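Local coordinates for DUF3836 domain-containing protein (Bacteroides vulgatus, PDB 4R8O) that is of unknown function but folds as a single-layer antiparallel beta sheet evolved from beta-hairpin repeats, at residues A[23-26]-A[31-34]; A[52-57]-A[61-66]. All blocks are in the same frame, centred on the assembly; numbering follows the deposited sequence.

Interaction 1 of 2, residues A[23-26]-A[31-34]; sequences TIFK and MLTN
K26 and T33 form an antiparallel hydrogen-bonded pair, K26 N giving to T33 O at 2.9 Å and T33 N to K26 O at 2.8 Å, while F25 and N34 beside them make a non-hydrogen-bonded pair whose side chains diverge. The two short strands are strongly twisted against each other, their directions 123° apart. K26 and T33 share one face: CB of K26 lies 3.9 Å from CG2 of T33. That methyl sits in the hindered place between the backbone N and carbonyl of T33, with OG1 swung anti to the N (chi1 172°), and packs against the K26 carbonyl; the extended lysine chain leads away and makes a cation-pi contact with Y35. This is the turn end of the beta hairpin of strands 18-28 and 31-42, in a sheet whose strands follow chain order. The F25 ring is the main apolar element. CD1 of L32 stands over the ring centre in a CH-pi contact, 4.1 Å from the centroid and almost on the normal; CG2 of T23 covers the opposite face nearer the rim, and T33 O lies at the edge. The L32 methyl CD2 also reaches CB of F25, at 3.9 Å. N34 runs alongside F25, pointing the same way, with its amide plane 35° from the ring and OD1 obliquely placed near CD2 and CE2 of F25.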
ATOM      1  N   THR A  23       0.814   1.549  -9.469  1.00 61.34           N
ATOM      2  CA  THR A  23       1.272   0.230  -9.852  1.00 59.54           C
ATOM      3  C   THR A  23       2.769   0.330 -10.171  1.00 61.29           C
ATOM      4  O   THR A  23       3.229   1.306 -10.764  1.00 62.29           O
ATOM      5  CB  THR A  23       0.460  -0.266 -11.031  1.00 57.86           C
ATOM      6  OG1 THR A  23      -0.935  -0.129 -10.729  1.00 60.74           O
ATOM      7  CG2 THR A  23       0.743  -1.709 -11.308  1.00 60.02           C
ATOM      8  N   ILE A  24       3.515  -0.688  -9.758  1.00 61.93           N
ATOM      9  CA  ILE A  24       4.963  -0.725  -9.964  1.00 67.14           C
ATOM     10  C   ILE A  24       5.221  -1.981 -10.764  1.00 63.71           C
ATOM     11  O   ILE A  24       4.625  -3.042 -10.496  1.00 61.59           O
ATOM     12  CB  ILE A  24       5.778  -0.683  -8.653  1.00 68.82           C
ATOM     13  CG1 ILE A  24       5.293   0.478  -7.768  1.00 71.18           C
ATOM     14  CG2 ILE A  24       7.259  -0.473  -8.946  1.00 69.68           C
ATOM     15  CD1 ILE A  24       5.767   0.421  -6.323  1.00 70.35           C
ATOM     16  N   PHE A  25       6.063  -1.840 -11.780  1.00 59.64           N
ATOM     17  CA  PHE A  25       6.382  -2.936 -12.659  1.00 60.47           C
ATOM     18  C   PHE A  25       7.888  -3.098 -12.742  1.00 65.84           C
ATOM     19  O   PHE A  25       8.639  -2.176 -12.433  1.00 61.69           O
ATOM     20  CB  PHE A  25       5.940  -2.659 -14.089  1.00 58.89           C
ATOM     21  CG  PHE A  25       4.535  -2.161 -14.260  1.00 57.38           C
ATOM     22  CD1 PHE A  25       4.260  -0.788 -14.244  1.00 57.44           C
ATOM     23  CD2 PHE A  25       3.497  -3.042 -14.609  1.00 57.28           C
ATOM     24  CE1 PHE A  25       2.963  -0.307 -14.470  1.00 59.08           C
ATOM     25  CE2 PHE A  25       2.195  -2.547 -14.865  1.00 55.85           C
ATOM     26  CZ  PHE A  25       1.923  -1.184 -14.766  1.00 53.14           C
ATOM     27  N   LYS A  26       8.299  -4.266 -13.227  1.00 72.85           N
ATOM     28  CA  LYS A  26       9.648  -4.492 -13.739  1.00 77.38           C
ATOM     29  C   LYS A  26       9.523  -4.551 -15.268  1.00 84.03           C
ATOM     30  O   LYS A  26       8.451  -4.882 -15.797  1.00 82.66           O
ATOM     31  CB  LYS A  26      10.198  -5.801 -13.199  1.00 76.11           C
ATOM     32  CG  LYS A  26      10.372  -5.824 -11.679  1.00 82.66           C
ATOM     33  CD  LYS A  26      10.851  -7.185 -11.190  1.00 85.86           C
ATOM     34  CE  LYS A  26      11.289  -7.163  -9.730  1.00 87.47           C
ATOM     35  NZ  LYS A  26      11.733  -8.520  -9.307  1.00 88.37           N
HETATM   36  N   MSE A  31       8.446  -5.035 -22.539  1.00 86.61           N
HETATM   37  CA  MSE A  31       7.349  -5.677 -21.885  1.00 91.94           C
HETATM   38  C   MSE A  31       7.448  -5.436 -20.391  1.00 88.11           C
HETATM   39  O   MSE A  31       8.471  -5.744 -19.745  1.00 83.75           O
HETATM   40  CB  MSE A  31       7.358  -7.157 -22.213  1.00 97.53           C
HETATM   41  CG  MSE A  31       5.983  -7.736 -21.931  1.00114.21           C
HETATM   42 SE   MSE A  31       6.166  -9.665 -21.552  0.75134.25          SE
HETATM   43  CE  MSE A  31       4.359  -9.932 -20.806  1.00125.66           C
ATOM     44  N   LEU A  32       6.352  -4.904 -19.848  1.00 77.17           N
ATOM     45  CA  LEU A  32       6.182  -4.654 -18.418  1.00 73.86           C
ATOM     46  C   LEU A  32       5.615  -5.866 -17.737  1.00 73.76           C
ATOM     47  O   LEU A  32       4.735  -6.540 -18.266  1.00 77.64           O
ATOM     48  CB  LEU A  32       5.171  -3.534 -18.168  1.00 71.21           C
ATOM     49  CG  LEU A  32       5.498  -2.116 -18.582  1.00 70.05           C
ATOM     50  CD1 LEU A  32       4.271  -1.225 -18.452  1.00 69.58           C
ATOM     51  CD2 LEU A  32       6.633  -1.571 -17.733  1.00 78.20           C
ATOM     52  N   THR A  33       6.053  -6.093 -16.519  1.00 76.13           N
ATOM     53  CA  THR A  33       5.527  -7.195 -15.753  1.00 79.19           C
ATOM     54  C   THR A  33       5.195  -6.676 -14.373  1.00 78.76           C
ATOM     55  O   THR A  33       5.989  -5.990 -13.725  1.00 86.20           O
ATOM     56  CB  THR A  33       6.467  -8.406 -15.786  1.00 84.53           C
ATOM     57  OG1 THR A  33       6.001  -9.388 -14.863  1.00 81.73           O
ATOM     58  CG2 THR A  33       7.909  -8.022 -15.469  1.00 88.85           C
ATOM     59  N   ASN A  34       3.980  -6.975 -13.948  1.00 76.82           N
ATOM     60  CA  ASN A  34       3.468  -6.499 -12.675  1.00 70.77           C
ATOM     61  C   ASN A  34       4.337  -6.903 -11.509  1.00 70.82           C
ATOM     62  O   ASN A  34       4.785  -8.048 -11.458  1.00 72.05           O
ATOM     63  CB  ASN A  34       2.063  -7.062 -12.427  1.00 63.74           C
ATOM     64  CG  ASN A  34       1.000  -6.361 -13.230  1.00 63.53           C
ATOM     65  OD1 ASN A  34       1.233  -5.284 -13.773  1.00 66.53           O
ATOM     66  ND2 ASN A  34      -0.196  -6.960 -13.302  1.00 60.00           N
TER

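Interaction 2 of 2, residues A[52-57]-A[61-66]; sequences EAQKWN and NRWENN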
ATOM      1  N   GLU A  52      -2.261   0.233   1.233  1.00 42.44           N
ATOM      2  CA  GLU A  52      -2.242  -1.215   1.099  1.00 46.47           C
ATOM      3  C   GLU A  52      -1.249  -1.605   0.017  1.00 46.26           C
ATOM      4  O   GLU A  52      -1.347  -1.149  -1.114  1.00 55.65           O
ATOM      5  CB  GLU A  52      -3.634  -1.706   0.723  1.00 47.90           C
ATOM      6  CG  GLU A  52      -3.789  -3.198   0.815  1.00 54.01           C
ATOM      7  CD  GLU A  52      -5.117  -3.681   0.283  1.00 57.49           C
ATOM      8  OE1 GLU A  52      -6.054  -2.869   0.093  1.00 75.36           O
ATOM      9  OE2 GLU A  52      -5.240  -4.888   0.065  1.00 57.32           O
ATOM     10  N   ALA A  53      -0.335  -2.493   0.354  1.00 51.18           N
ATOM     11  CA  ALA A  53       0.796  -2.896  -0.516  1.00 46.96           C
ATOM     12  C   ALA A  53       0.580  -4.314  -0.961  1.00 48.89           C
ATOM     13  O   ALA A  53       0.727  -5.227  -0.151  1.00 53.03           O
ATOM     14  CB  ALA A  53       2.066  -2.821   0.286  1.00 49.21           C
ATOM     15  N   GLN A  54       0.188  -4.508  -2.217  1.00 51.29           N
ATOM     16  CA  GLN A  54      -0.067  -5.844  -2.746  1.00 52.86           C
ATOM     17  C   GLN A  54       1.073  -6.266  -3.632  1.00 58.86           C
ATOM     18  O   GLN A  54       1.690  -5.430  -4.275  1.00 61.58           O
ATOM     19  CB  GLN A  54      -1.366  -5.853  -3.519  1.00 50.99           C
ATOM     20  CG  GLN A  54      -2.561  -5.731  -2.626  1.00 53.17           C
ATOM     21  CD  GLN A  54      -3.862  -5.822  -3.405  1.00 56.16           C
ATOM     22  OE1 GLN A  54      -4.055  -5.097  -4.362  1.00 57.56           O
ATOM     23  NE2 GLN A  54      -4.769  -6.703  -2.976  1.00 60.44           N
ATOM     24  N   LYS A  55       1.313  -7.565  -3.684  1.00 62.85           N
ATOM     25  CA  LYS A  55       2.358  -8.141  -4.507  1.00 74.76           C
ATOM     26  C   LYS A  55       1.752  -8.970  -5.635  1.00 73.45           C
ATOM     27  O   LYS A  55       0.705  -9.601  -5.477  1.00 72.45           O
ATOM     28  CB  LYS A  55       3.289  -8.995  -3.636  1.00 88.79           C
ATOM     29  CG  LYS A  55       2.609 -10.026  -2.712  1.00101.53           C
ATOM     30  CD  LYS A  55       3.491 -11.232  -2.352  1.00108.54           C
ATOM     31  CE  LYS A  55       3.929 -12.004  -3.600  1.00113.62           C
ATOM     32  NZ  LYS A  55       4.264 -13.429  -3.338  1.00120.41           N
ATOM     33  N   TRP A  56       2.423  -8.983  -6.775  1.00 71.48           N
ATOM     34  CA  TRP A  56       1.933  -9.757  -7.909  1.00 70.95           C
ATOM     35  C   TRP A  56       2.448 -11.183  -7.782  1.00 69.19           C
ATOM     36  O   TRP A  56       3.665 -11.394  -7.680  1.00 60.18           O
ATOM     37  CB  TRP A  56       2.389  -9.133  -9.219  1.00 71.20           C
ATOM     38  CG  TRP A  56       1.864  -9.842 -10.414  1.00 69.16           C
ATOM     39  CD1 TRP A  56       2.586 -10.577 -11.299  1.00 70.16           C
ATOM     40  CD2 TRP A  56       0.507  -9.911 -10.838  1.00 67.89           C
ATOM     41  NE1 TRP A  56       1.768 -11.093 -12.269  1.00 65.63           N
ATOM     42  CE2 TRP A  56       0.484 -10.689 -12.019  1.00 66.55           C
ATOM     43  CE3 TRP A  56      -0.693  -9.373 -10.347  1.00 73.52           C
ATOM     44  CZ2 TRP A  56      -0.685 -10.955 -12.716  1.00 66.49           C
ATOM     45  CZ3 TRP A  56      -1.867  -9.623 -11.044  1.00 71.81           C
ATOM     46  CH2 TRP A  56      -1.850 -10.422 -12.222  1.00 68.57           C
ATOM     47  N   ASN A  57       1.534 -12.151  -7.798  1.00 72.23           N
ATOM     48  CA  ASN A  57       1.925 -13.550  -7.843  1.00 80.31           C
ATOM     49  C   ASN A  57       1.667 -14.066  -9.242  1.00 82.40           C
ATOM     50  O   ASN A  57       0.550 -14.495  -9.564  1.00 76.92           O
ATOM     51  CB  ASN A  57       1.185 -14.366  -6.809  1.00 85.84           C
ATOM     52  CG  ASN A  57       1.698 -15.795  -6.719  1.00 94.32           C
ATOM     53  OD1 ASN A  57       2.806 -16.109  -7.179  1.00100.60           O
ATOM     54  ND2 ASN A  57       0.904 -16.674  -6.117  1.00102.81           N
ATOM     55  N   ASN A  61      -1.105 -15.682 -10.961  1.00 84.47           N
ATOM     56  CA  ASN A  61      -1.564 -14.593 -11.788  1.00 82.96           C
ATOM     57  C   ASN A  61      -2.624 -13.688 -11.127  1.00 78.02           C
ATOM     58  O   ASN A  61      -3.726 -13.509 -11.623  1.00 81.30           O
ATOM     59  CB  ASN A  61      -2.045 -15.153 -13.127  1.00 83.11           C
ATOM     60  CG  ASN A  61      -2.035 -14.109 -14.229  1.00 81.75           C
ATOM     61  OD1 ASN A  61      -1.104 -14.060 -15.049  1.00 75.64           O
ATOM     62  ND2 ASN A  61      -3.036 -13.244 -14.232  1.00 78.39           N
ATOM     63  N   ARG A  62      -2.267 -13.125  -9.987  1.00 78.96           N
ATOM     64  CA  ARG A  62      -3.191 -12.296  -9.226  1.00 71.89           C
ATOM     65  C   ARG A  62      -2.438 -11.427  -8.255  1.00 63.25           C
ATOM     66  O   ARG A  62      -1.286 -11.710  -7.926  1.00 62.55           O
ATOM     67  CB  ARG A  62      -4.210 -13.164  -8.460  1.00 72.63           C
ATOM     68  CG  ARG A  62      -3.618 -14.131  -7.431  1.00 76.13           C
ATOM     69  CD  ARG A  62      -4.708 -14.909  -6.719  1.00 82.93           C
ATOM     70  NE  ARG A  62      -5.432 -14.027  -5.807  1.00 91.07           N
ATOM     71  CZ  ARG A  62      -5.167 -13.831  -4.503  1.00 95.99           C
ATOM     72  NH1 ARG A  62      -4.207 -14.503  -3.853  1.00 98.92           N
ATOM     73  NH2 ARG A  62      -5.916 -12.966  -3.815  1.00 95.39           N
ATOM     74  N   TRP A  63      -3.133 -10.401  -7.771  1.00 61.83           N
ATOM     75  CA  TRP A  63      -2.627  -9.487  -6.738  1.00 63.11           C
ATOM     76  C   TRP A  63      -2.880 -10.068  -5.346  1.00 61.20           C
ATOM     77  O   TRP A  63      -4.047 -10.238  -4.969  1.00 66.85           O
ATOM     78  CB  TRP A  63      -3.321  -8.112  -6.839  1.00 59.94           C
ATOM     79  CG  TRP A  63      -2.867  -7.260  -7.989  1.00 56.04           C
ATOM     80  CD1 TRP A  63      -3.636  -6.796  -9.005  1.00 53.09           C
ATOM     81  CD2 TRP A  63      -1.552  -6.728  -8.206  1.00 56.76           C
ATOM     82  NE1 TRP A  63      -2.898  -6.037  -9.856  1.00 50.63           N
ATOM     83  CE2 TRP A  63      -1.608  -5.974  -9.403  1.00 58.84           C
ATOM     84  CE3 TRP A  63      -0.331  -6.824  -7.515  1.00 60.38           C
ATOM     85  CZ2 TRP A  63      -0.480  -5.297  -9.934  1.00 59.69           C
ATOM     86  CZ3 TRP A  63       0.803  -6.141  -8.034  1.00 64.07           C
ATOM     87  CH2 TRP A  63       0.716  -5.394  -9.229  1.00 66.70           C
ATOM     88  N   GLU A  64      -1.818 -10.322  -4.573  1.00 61.08           N
ATOM     89  CA  GLU A  64      -1.951 -10.921  -3.215  1.00 66.86           C
ATOM     90  C   GLU A  64      -1.683  -9.915  -2.083  1.00 71.71           C
ATOM     91  O   GLU A  64      -0.652  -9.219  -2.077  1.00 68.66           O
ATOM     92  CB  GLU A  64      -1.042 -12.139  -3.067  1.00 67.14           C
ATOM     93  CG  GLU A  64      -1.292 -13.206  -4.122  1.00 74.44           C
ATOM     94  CD  GLU A  64      -0.546 -14.504  -3.874  1.00 79.11           C
ATOM     95  OE1 GLU A  64       0.420 -14.506  -3.080  1.00 84.35           O
ATOM     96  OE2 GLU A  64      -0.893 -15.521  -4.523  1.00 91.72           O
ATOM     97  N   ASN A  65      -2.601  -9.866  -1.120  1.00 67.64           N
ATOM     98  CA  ASN A  65      -2.477  -8.947   0.018  1.00 69.48           C
ATOM     99  C   ASN A  65      -1.239  -9.277   0.819  1.00 68.03           C
ATOM    100  O   ASN A  65      -0.910 -10.441   0.975  1.00 72.46           O
ATOM    101  CB  ASN A  65      -3.720  -9.014   0.882  1.00 70.17           C
ATOM    102  CG  ASN A  65      -4.920  -8.420   0.186  1.00 72.08           C
ATOM    103  OD1 ASN A  65      -5.216  -8.764  -0.954  1.00 85.37           O
ATOM    104  ND2 ASN A  65      -5.607  -7.530   0.846  1.00 75.38           N
ATOM    105  N   ASN A  66      -0.509  -8.261   1.257  1.00 68.15           N
ATOM    106  CA  ASN A  66       0.754  -8.505   1.978  1.00 68.10           C
ATOM    107  C   ASN A  66       0.844  -7.638   3.226  1.00 64.09           C
ATOM    108  O   ASN A  66       0.673  -8.120   4.333  1.00 68.93           O
ATOM    109  CB  ASN A  66       1.967  -8.313   1.025  1.00 70.73           C
ATOM    110  CG  ASN A  66       3.309  -8.371   1.760  1.00 79.81           C
ATOM    111  OD1 ASN A  66       3.483  -9.154   2.698  1.00 87.00           O
ATOM    112  ND2 ASN A  66       4.249  -7.529   1.361  1.00 80.75           N
TER
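N57 and E64 are joined by a side-chain hydrogen bond, ND2 of N57 to OE2 of E64 at 2.7 Å, which meets the carboxylate from above its plane. NH1 of R62 adds a salt bridge to the same OE2 at 3.5 Å, and NZ of K55 stays farther off, 4.0 Å from OE1. On the other face, Q54 NE2 donates to N65 OD1 at 2.9 Å from above the carbonyl plane, the two amides almost perpendicular; Q54 OE1 is taken by N39. Backbone bonds pair K55 with E64 and N57 with R62, and N61 and R62 both face N57 in a G1 bulge at the turn of this beta hairpin. W56 and W63 pack on the Q54 face as a T-shaped pair, planes at 70°: CE3 of W56 comes 3.5 Å above the W63 indole, over its centre. W56 gets there with CG anti to its own N (chi1 -177°), laying a face over R62 N. An alanine in place of W63 would remove the face under the W56 edge and is likely to leave that ring freer to turn. R62 and K55 probably favour the ionised form of E64 on a polar face; the tryptophans line the other beside the Q54 and N65 amides.

How the interactions relate
Interactions 1 and 2 are both surface contacts at the turn ends of two hairpins in series along the chain, 18-28 with 31-42 and 48-57 with 62-73. Strands 31-42 and 48-57 are neighbours in the one sheet, and across them N34 O approaches W56 CD1 at 3.4 Å. The W63 ring extends past strand 48-57 to N34 and T23, carrying the packing on to 23-26 and 31-34. The centre of interaction 2 lies about 10 Å from the chain centre, that of interaction 1 about 16 Å, and it buries 755 Å² rather than 318 Å². Interaction 2 adds two side-chain hydrogen bonds and a charged cluster at E64; interaction 1 relies on one backbone pair and a phenylalanine between aliphatic groups.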